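Local coordinates for hypothetical leucine rich repeat protein (Pseudoflavonifractor capillosus, PDB 4OJU), which is of unknown function but, as a BspA-type leucine-rich repeat region of a larger SLH-domain protein, probably serves in protein binding, at residues V4-V9 and I18-T23; G12-E17 and A24-Y29; Y53-I58 and D75-I80. One frame throughout, in Å; residues are numbered along the deposited sequence. Where two conformers were deposited one is given.

Overall arrangement
From the N terminus, strand 5-11 turns back into strand 14-19, and interaction 1 (4-9 with 18-23) closes this first hairpin. The chain turns again at once into strand 24-29, so interaction 2 (12-17 with 24-29) shares strand 14-19 and its segments alternate along the sequence with those of interaction 1: the two loops cross. Interaction 3 (53-58 with 75-80) opens only after both have closed and brings together two coils of the repeat region. Strand 24-29 pairs in parallel with strand 52-58, with backbone hydrogen bonds such as Ala-24 N to Pro-54 O and Leu-26 N to Val-57 O, and the N-terminal antiparallel strands thereby join the same mixed sheet as the parallel strands 52-58 and 79-80.

Interaction 1: V4-V9 and I18-T23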
loop_
_atom_site.group_PDB
_atom_site.type_symbol
_atom_site.label_atom_id
_atom_site.label_comp_id
_atom_site.label_asym_id
_atom_site.label_seq_id
_atom_site.Cartn_x
_atom_site.Cartn_y
_atom_site.Cartn_z
ATOM N N VAL A 4 35.433 -3.594 10.564
ATOM C CA VAL A 4 35.367 -3.231 11.989
ATOM C C VAL A 4 35.455 -1.695 12.080
ATOM O O VAL A 4 36.082 -1.085 11.214
ATOM C CB VAL A 4 36.505 -3.977 12.767
ATOM C CG1 VAL A 4 37.001 -3.221 13.995
ATOM C CG2 VAL A 4 36.058 -5.380 13.145
ATOM N N VAL A 5 34.786 -1.079 13.079
ATOM C CA VAL A 5 34.824 0.374 13.289
ATOM C C VAL A 5 36.223 0.784 13.794
ATOM O O VAL A 5 36.698 0.255 14.792
ATOM C CB VAL A 5 33.711 0.889 14.248
ATOM C CG1 VAL A 5 33.859 2.397 14.496
ATOM C CG2 VAL A 5 32.313 0.572 13.715
ATOM N N GLU A 6 36.873 1.722 13.095
ATOM C CA GLU A 6 38.168 2.265 13.517
ATOM C C GLU A 6 37.939 3.405 14.487
ATOM O O GLU A 6 38.594 3.450 15.512
ATOM C CB GLU A 6 38.999 2.741 12.327
ATOM C CG GLU A 6 40.377 3.244 12.742
ATOM C CD GLU A 6 41.241 3.748 11.601
ATOM O OE1 GLU A 6 40.679 4.324 10.641
ATOM O OE2 GLU A 6 42.483 3.604 11.685
ATOM N N SER A 7 37.039 4.353 14.151
ATOM C CA SER A 7 36.735 5.473 15.045
ATOM C C SER A 7 35.329 6.023 14.805
ATOM O O SER A 7 34.715 5.768 13.768
ATOM C CB SER A 7 37.784 6.584 14.943
ATOM O OG SER A 7 37.872 7.162 13.652
ATOM N N THR A 8 34.821 6.749 15.791
ATOM C CA THR A 8 33.506 7.387 15.741
ATOM C C THR A 8 33.740 8.881 15.779
ATOM O O THR A 8 34.497 9.367 16.633
ATOM C CB THR A 8 32.618 6.877 16.873
ATOM O OG1 THR A 8 32.584 5.446 16.796
ATOM C CG2 THR A 8 31.200 7.433 16.803
ATOM N N VAL A 9 33.129 9.606 14.838
ATOM C CA VAL A 9 33.318 11.045 14.732
ATOM C C VAL A 9 31.960 11.740 14.762
ATOM O O VAL A 9 31.019 11.306 14.088
ATOM C CB VAL A 9 34.141 11.420 13.464
ATOM C CG1 VAL A 9 34.307 12.932 13.331
ATOM C CG2 VAL A 9 35.528 10.773 13.494
ATOM N N ILE A 18 33.772 5.364 11.141
ATOM C CA ILE A 18 34.803 5.186 10.121
ATOM C C ILE A 18 35.282 3.754 10.269
ATOM O O ILE A 18 35.722 3.379 11.355
ATOM C CB ILE A 18 35.950 6.235 10.268
ATOM C CG1 ILE A 18 35.407 7.662 10.023
ATOM C CG2 ILE A 18 37.126 5.917 9.342
ATOM C CD1 ILE A 18 36.323 8.759 10.594
ATOM N N TRP A 19 35.209 2.980 9.175
ATOM C CA TRP A 19 35.569 1.566 9.107
ATOM C C TRP A 19 37.007 1.379 8.685
ATOM O O TRP A 19 37.555 2.245 8.015
ATOM C CB TRP A 19 34.643 0.885 8.094
ATOM C CG TRP A 19 33.202 1.036 8.449
ATOM C CD1 TRP A 19 32.337 1.990 8.001
ATOM C CD2 TRP A 19 32.470 0.216 9.353
ATOM N NE1 TRP A 19 31.112 1.824 8.598
ATOM C CE2 TRP A 19 31.167 0.746 9.439
ATOM C CE3 TRP A 19 32.785 -0.928 10.098
ATOM C CZ2 TRP A 19 30.171 0.159 10.227
ATOM C CZ3 TRP A 19 31.784 -1.530 10.860
ATOM C CH2 TRP A 19 30.498 -0.980 10.928
ATOM N N PHE A 20 37.620 0.232 9.024
ATOM C CA PHE A 20 38.973 -0.073 8.603
ATOM C C PHE A 20 39.091 -0.223 7.053
ATOM O O PHE A 20 40.200 -0.107 6.539
ATOM C CB PHE A 20 39.499 -1.309 9.327
ATOM C CG PHE A 20 40.034 -0.970 10.703
ATOM C CD1 PHE A 20 41.242 -0.300 10.853
ATOM C CD2 PHE A 20 39.316 -1.302 11.849
ATOM C CE1 PHE A 20 41.727 0.020 12.125
ATOM C CE2 PHE A 20 39.804 -0.982 13.120
ATOM C CZ PHE A 20 40.998 -0.317 13.249
ATOM N N ASP A 21 37.971 -0.373 6.303
ATOM C CA ASP A 21 38.037 -0.399 4.830
ATOM C C ASP A 21 38.188 1.039 4.232
ATOM O O ASP A 21 38.199 1.182 3.015
ATOM C CB ASP A 21 36.834 -1.136 4.214
ATOM C CG ASP A 21 35.485 -0.451 4.250
ATOM O OD1 ASP A 21 35.372 0.618 4.878
ATOM O OD2 ASP A 21 34.537 -0.990 3.662
ATOM N N GLY A 22 38.306 2.055 5.090
ATOM C CA GLY A 22 38.523 3.444 4.692
ATOM C C GLY A 22 37.277 4.211 4.303
ATOM O O GLY A 22 37.380 5.253 3.657
ATOM N N THR A 23 36.095 3.710 4.674
ATOM C CA THR A 23 34.841 4.392 4.359
ATOM C C THR A 23 34.126 4.779 5.651
ATOM O O THR A 23 34.423 4.232 6.714
ATOM C CB THR A 23 33.926 3.527 3.468
ATOM O OG1 THR A 23 33.431 2.432 4.231
ATOM C CG2 THR A 23 34.622 3.028 2.195
HETATM O O HOH W 1 40.043 3.514 8.135
#
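Glu-6 lies across the ring of Phe-20 at about a right angle, and its side chain can be followed over that ring atom by atom. CB of Glu-6 stands above the centre of the Phe-20 ring, 3.7 Å from the centroid and 9° off the normal, a CH-pi contact. Glu-6 CG has moved toward the rim, 3.5 Å from Phe-20 CE1. CD stays close to that same carbon, with the carboxylate plane turned 44° from the ring. OE2 also remains near CE1, whereas OE1 accepts from a water 2.7 Å away that donates to Trp-19 O as well. With CG opposite the backbone N (chi1 -177°) and the next torsion extended, the chain reaches straight out past the ring.

Val-4 CG1 meets the Phe-20 ring at its edge, in plane, 3.7 Å from CE2. Val-5 CG2 covers a face of the Trp-19 six-membered ring in a second CH-pi contact, 3.8 Å from its centroid. The backbones are joined through a classic beta bulge: Ile-18 O is gripped twice, by Glu-6 N at 2.7 Å and by Ser-7 N at 3.2 Å. Ile-18 N returns a bond to Ser-7 O, and beyond the bulge Phe-20 N donates to Val-4 O. A type I turn spans Trp-19 to Gly-22; within it, Asp-21 OD1 accepts from Thr-23 N, an Asx turn, and also from Thr-23 OG1.

The hairpin of strands 5-11 and 14-19 is fastened to its neighbours on several sides: Trp-19 NE1 bonds Thr-25 OG1 of strand 24-29, Ile-18 packs on Val-45 of strand 44-46, and both Ile-18 and Glu-6 touch Tyr-53 of strand 52-58.

Interaction 2: G12-E17 and A24-Y29; sequences GPYTFE and ATLTRY
Thr-15 and Arg-28 form an antiparallel hydrogen-bonded pair in which Thr-15 N donates to Arg-28 O at 2.9 Å. Glu-17 and Thr-25 make the other such pair, with the bonds Glu-17 N to Thr-25 O and Thr-25 N to Glu-17 O. Between the pairs the register slips by one residue. Thr-15 O faces both Thr-27 and Arg-28, accepting from Thr-27 N at 2.9 Å, tilted 22° from the carbonyl plane, and only weakly from Arg-28 N at 3.5 Å. This is a classic beta bulge.

CA-H...O contacts fill in between these bonds; Phe-16 CA to Thr-25 O and Ala-24 CA to Glu-17 O are both 3.2 Å.

The two strands, 14-19 and 24-29, are the arms of a beta hairpin that joins strand 52-58 edge to edge: strand 24-29 pairs with it in parallel, and Phe-16 and Leu-26 rest on Val-55 and Ile-58 of that strand.

Apolar contacts gather on the face bearing Tyr-14, Phe-16, Leu-26 and Tyr-29. Tyr-14 CE1 comes to the edge of the Tyr-29 ring, 3.5 Å from CD1, with the two planes at 54°. Opposite placement of CG and backbone N in Tyr-29 (chi1 179°) brings this ring obliquely against Pro-13, whose CG lies 3.7 Å from Tyr-29 CE1. Leu-26, in one of its two conformers, sets CD1 against Tyr-14 CD1 and CG against Phe-16 CE1.

The face of Thr-15, Glu-17, Thr-25 and Arg-28 is polar, and on it Thr-15 OG1 bonds Gln-10 OE1. At the bulge, a water bonded to Thr-27 OG1 also donates weakly to Glu-17 OE2, while Thr-27 CG2 abuts Glu-17 OE1, the two side chains crossing at about a right angle.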
loop_
_atom_site.group_PDB
_atom_site.type_symbol
_atom_site.label_atom_id
_atom_site.label_comp_id
_atom_site.label_asym_id
_atom_site.label_seq_id
_atom_site.Cartn_x
_atom_site.Cartn_y
_atom_site.Cartn_z
ATOM N N GLY A 12 28.704 18.155 14.138
ATOM C CA GLY A 12 27.429 18.812 14.421
ATOM C C GLY A 12 26.361 17.784 14.771
ATOM O O GLY A 12 26.561 16.998 15.705
ATOM N N PRO A 13 25.252 17.678 13.995
ATOM C CA PRO A 13 24.211 16.700 14.349
ATOM C C PRO A 13 24.500 15.278 13.850
ATOM O O PRO A 13 23.736 14.360 14.140
ATOM C CB PRO A 13 22.971 17.265 13.656
ATOM C CG PRO A 13 23.514 17.877 12.405
ATOM C CD PRO A 13 24.849 18.489 12.827
ATOM N N TYR A 14 25.593 15.099 13.094
ATOM C CA TYR A 14 25.907 13.805 12.490
ATOM C C TYR A 14 26.903 12.974 13.266
ATOM O O TYR A 14 27.975 13.471 13.643
ATOM C CB TYR A 14 26.493 14.019 11.085
ATOM C CG TYR A 14 25.614 14.826 10.172
ATOM C CD1 TYR A 14 24.446 14.287 9.640
ATOM C CD2 TYR A 14 25.943 16.138 9.836
ATOM C CE1 TYR A 14 23.627 15.030 8.795
ATOM C CE2 TYR A 14 25.124 16.894 9.003
ATOM C CZ TYR A 14 23.974 16.327 8.475
ATOM O OH TYR A 14 23.148 17.051 7.663
ATOM N N THR A 15 26.582 11.689 13.444
ATOM C CA THR A 15 27.524 10.716 14.003
ATOM C C THR A 15 27.989 9.836 12.860
ATOM O O THR A 15 27.153 9.315 12.137
ATOM C CB THR A 15 26.917 9.851 15.128
ATOM O OG1 THR A 15 26.272 10.678 16.085
ATOM C CG2 THR A 15 27.965 8.947 15.791
ATOM N N PHE A 16 29.302 9.637 12.726
ATOM C CA PHE A 16 29.847 8.756 11.708
ATOM C C PHE A 16 30.692 7.685 12.309
ATOM O O PHE A 16 31.453 7.953 13.256
ATOM C CB PHE A 16 30.734 9.523 10.710
ATOM C CG PHE A 16 30.055 10.608 9.943
ATOM C CD1 PHE A 16 29.387 10.330 8.751
ATOM C CD2 PHE A 16 30.078 11.917 10.403
ATOM C CE1 PHE A 16 28.735 11.346 8.047
ATOM C CE2 PHE A 16 29.455 12.926 9.689
ATOM C CZ PHE A 16 28.778 12.640 8.517
ATOM N N GLU A 17 30.625 6.484 11.711
ATOM C CA GLU A 17 31.544 5.419 12.068
ATOM C C GLU A 17 32.474 5.255 10.891
ATOM O O GLU A 17 32.005 5.130 9.747
ATOM C CB GLU A 17 30.824 4.118 12.412
ATOM C CG GLU A 17 30.239 4.153 13.808
ATOM C CD GLU A 17 29.450 2.928 14.206
ATOM O OE1 GLU A 17 29.088 2.131 13.311
ATOM O OE2 GLU A 17 29.164 2.779 15.413
ATOM N N ALA A 24 33.177 5.694 5.550
ATOM C CA ALA A 24 32.420 6.125 6.706
ATOM C C ALA A 24 30.926 5.888 6.504
ATOM O O ALA A 24 30.411 6.020 5.390
ATOM C CB ALA A 24 32.677 7.592 6.982
ATOM N N THR A 25 30.247 5.519 7.584
ATOM C CA THR A 25 28.799 5.347 7.590
ATOM C C THR A 25 28.209 6.412 8.478
ATOM O O THR A 25 28.694 6.596 9.609
ATOM C CB THR A 25 28.419 3.930 8.115
ATOM O OG1 THR A 25 28.914 2.963 7.203
ATOM C CG2 THR A 25 26.890 3.731 8.300
ATOM N N LEU A 26 27.156 7.098 7.983
ATOM C CA LEU A 26 26.401 8.067 8.778
ATOM C C LEU A 26 25.470 7.224 9.642
ATOM O O LEU A 26 24.529 6.620 9.116
ATOM C CB LEU A 26 25.634 9.062 7.875
ATOM C CG LEU A 26 25.054 10.325 8.556
ATOM C CD1 LEU A 26 24.740 11.375 7.540
ATOM C CD2 LEU A 26 23.773 10.030 9.350
ATOM N N THR A 27 25.773 7.106 10.943
ATOM C CA THR A 27 24.970 6.220 11.803
ATOM C C THR A 27 23.809 6.887 12.508
ATOM O O THR A 27 22.834 6.199 12.824
ATOM C CB THR A 27 25.856 5.525 12.842
ATOM O OG1 THR A 27 26.479 6.511 13.663
ATOM C CG2 THR A 27 26.905 4.617 12.207
ATOM N N ARG A 28 23.905 8.203 12.785
ATOM C CA ARG A 28 22.830 8.894 13.500
ATOM C C ARG A 28 22.783 10.394 13.218
ATOM O O ARG A 28 23.820 11.041 13.113
ATOM C CB ARG A 28 23.000 8.684 15.026
ATOM C CG ARG A 28 21.733 9.033 15.825
ATOM C CD ARG A 28 21.931 9.032 17.338
ATOM N NE ARG A 28 22.206 10.341 17.947
ATOM C CZ ARG A 28 23.318 10.653 18.618
ATOM N NH1 ARG A 28 24.284 9.756 18.772
ATOM N NH2 ARG A 28 23.473 11.864 19.131
ATOM N N TYR A 29 21.554 10.939 13.158
ATOM C CA TYR A 29 21.275 12.358 13.030
ATOM C C TYR A 29 20.604 12.789 14.325
ATOM O O TYR A 29 19.557 12.249 14.684
ATOM C CB TYR A 29 20.393 12.646 11.826
ATOM C CG TYR A 29 20.048 14.107 11.655
ATOM C CD1 TYR A 29 20.938 14.987 11.035
ATOM C CD2 TYR A 29 18.806 14.597 12.042
ATOM C CE1 TYR A 29 20.587 16.312 10.784
ATOM C CE2 TYR A 29 18.453 15.928 11.824
ATOM C CZ TYR A 29 19.336 16.774 11.166
ATOM O OH TYR A 29 18.979 18.072 10.899
HETATM O O HOH W 2 26.822 5.219 16.021
#

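Interaction 3: Y53-I58 and D75-I80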
loop_
_atom_site.group_PDB
_atom_site.type_symbol
_atom_site.label_atom_id
_atom_site.label_comp_id
_atom_site.label_asym_id
_atom_site.label_seq_id
_atom_site.Cartn_x
_atom_site.Cartn_y
_atom_site.Cartn_z
ATOM N N TYR A 53 37.729 10.711 4.990
ATOM C CA TYR A 53 37.076 9.469 4.559
ATOM C C TYR A 53 35.774 9.766 3.859
ATOM O O TYR A 53 35.006 10.591 4.362
ATOM C CB TYR A 53 36.792 8.519 5.752
ATOM C CG TYR A 53 38.012 8.190 6.565
ATOM C CD1 TYR A 53 38.410 9.009 7.617
ATOM C CD2 TYR A 53 38.789 7.075 6.272
ATOM C CE1 TYR A 53 39.552 8.726 8.361
ATOM C CE2 TYR A 53 39.930 6.777 7.011
ATOM C CZ TYR A 53 40.310 7.612 8.045
ATOM O OH TYR A 53 41.399 7.312 8.796
ATOM N N PRO A 54 35.444 9.048 2.770
ATOM C CA PRO A 54 34.167 9.309 2.103
ATOM C C PRO A 54 32.984 8.711 2.881
ATOM O O PRO A 54 33.097 7.633 3.464
ATOM C CB PRO A 54 34.343 8.631 0.738
ATOM C CG PRO A 54 35.291 7.500 0.985
ATOM C CD PRO A 54 36.231 8.002 2.065
ATOM N N VAL A 55 31.853 9.413 2.881
ATOM C CA VAL A 55 30.618 8.944 3.519
ATOM C C VAL A 55 29.907 8.093 2.471
ATOM O O VAL A 55 29.290 8.629 1.551
ATOM C CB VAL A 55 29.762 10.131 4.024
ATOM C CG1 VAL A 55 28.435 9.632 4.606
ATOM C CG2 VAL A 55 30.548 10.972 5.041
ATOM N N THR A 56 30.025 6.783 2.582
ATOM C CA THR A 56 29.508 5.908 1.526
ATOM C C THR A 56 28.168 5.254 1.864
ATOM O O THR A 56 27.528 4.670 0.977
ATOM C CB THR A 56 30.556 4.828 1.211
ATOM O OG1 THR A 56 30.729 4.018 2.366
ATOM C CG2 THR A 56 31.915 5.424 0.759
ATOM N N VAL A 57 27.760 5.304 3.123
ATOM C CA VAL A 57 26.508 4.651 3.551
ATOM C C VAL A 57 25.738 5.543 4.512
ATOM O O VAL A 57 26.331 6.143 5.419
ATOM C CB VAL A 57 26.790 3.252 4.234
ATOM C CG1 VAL A 57 25.505 2.573 4.743
ATOM C CG2 VAL A 57 27.543 2.305 3.315
ATOM N N ILE A 58 24.400 5.587 4.348
ATOM C CA ILE A 58 23.492 6.165 5.325
ATOM C C ILE A 58 23.017 4.958 6.115
ATOM O O ILE A 58 22.359 4.080 5.552
ATOM C CB ILE A 58 22.329 7.012 4.735
ATOM C CG1 ILE A 58 22.820 8.104 3.736
ATOM C CG2 ILE A 58 21.482 7.613 5.876
ATOM C CD1 ILE A 58 23.980 9.058 4.255
ATOM N N ASP A 75 27.099 12.671 -3.406
ATOM C CA ASP A 75 27.575 11.765 -4.459
ATOM C C ASP A 75 28.564 10.702 -3.945
ATOM O O ASP A 75 28.949 9.796 -4.694
ATOM C CB ASP A 75 28.194 12.561 -5.631
ATOM C CG ASP A 75 29.385 13.456 -5.297
ATOM O OD1 ASP A 75 30.064 13.193 -4.276
ATOM O OD2 ASP A 75 29.653 14.405 -6.075
ATOM N N SER A 76 28.974 10.793 -2.681
ATOM C CA SER A 76 29.877 9.799 -2.092
ATOM C C SER A 76 29.076 8.526 -1.651
ATOM O O SER A 76 29.649 7.452 -1.501
ATOM C CB SER A 76 30.592 10.407 -0.893
ATOM O OG SER A 76 29.620 10.825 0.055
ATOM N N VAL A 77 27.761 8.656 -1.452
ATOM C CA VAL A 77 26.913 7.566 -0.923
ATOM C C VAL A 77 26.588 6.514 -1.989
ATOM O O VAL A 77 26.083 6.835 -3.075
ATOM C CB VAL A 77 25.629 8.150 -0.272
ATOM C CG1 VAL A 77 24.648 7.053 0.155
ATOM C CG2 VAL A 77 25.982 9.040 0.927
ATOM N N ILE A 78 26.850 5.245 -1.637
ATOM C CA ILE A 78 26.607 4.068 -2.482
ATOM C C ILE A 78 25.305 3.375 -2.053
ATOM O O ILE A 78 24.601 2.813 -2.886
ATOM C CB ILE A 78 27.823 3.096 -2.387
ATOM C CG1 ILE A 78 29.150 3.774 -2.796
ATOM C CG2 ILE A 78 27.605 1.771 -3.156
ATOM C CD1 ILE A 78 29.162 4.500 -4.115
ATOM N N SER A 79 24.995 3.406 -0.749
ATOM C CA SER A 79 23.798 2.725 -0.265
ATOM C C SER A 79 23.112 3.484 0.859
ATOM O O SER A 79 23.749 4.134 1.687
ATOM C CB SER A 79 24.146 1.298 0.177
ATOM O OG SER A 79 24.659 1.205 1.491
ATOM N N ILE A 80 21.782 3.386 0.873
ATOM C CA ILE A 80 20.933 3.967 1.920
ATOM C C ILE A 80 20.353 2.778 2.643
ATOM O O ILE A 80 19.726 1.928 2.007
ATOM C CB ILE A 80 19.871 4.935 1.343
ATOM C CG1 ILE A 80 20.574 6.185 0.746
ATOM C CG2 ILE A 80 18.851 5.341 2.429
ATOM C CD1 ILE A 80 19.675 7.048 -0.107
#
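Thr-56 O lies between Ile-78 and Ser-79, held by Ile-78 N at 2.8 Å and weakly by Ser-79 N at 3.3 Å, in a parallel pairing of two successive coils of the BspA-type leucine-rich repeat region. Ile-78 N approaches 30° out of the carbonyl plane. Further along, Ile-58 N donates to Ser-79 O at 3.1 Å, in that carbonyl's plane, and the parallel bridges are Val-57 with Ser-79 and Ile-58 with Ile-80; before them, at Thr-56 and Val-77, the register differs by one. At the other end a side chain replaces the backbone donor: Ser-76 OG, placed between its own N and carbonyl carbon (chi1 59°), reaches Val-55 O at 2.7 Å.

Inside the coils, Ile-58 crosses Val-77 at about a right angle, CD1 of the isoleucine 3.9 Å from CG2 of the valine. Ile-58 CG1 lies against Ile-80 CG1 more loosely.

Farther out, Val-55 is backbone-bonded to Ala-43, whose O is a second acceptor within reach of the one Ser-76 OG proton. On its other side strand 52-58 is held by Ala-24 and Leu-26 of strand 24-29, with Val-57 resting on Thr-25. The later coil is tied onward by the bond from Asn-104 ND2 to Ile-80 O. On the face carrying Val-57 and Ser-79, Ser-79 OG sits 3.6 Å from both Val-57 CG1 and Val-57 CG2.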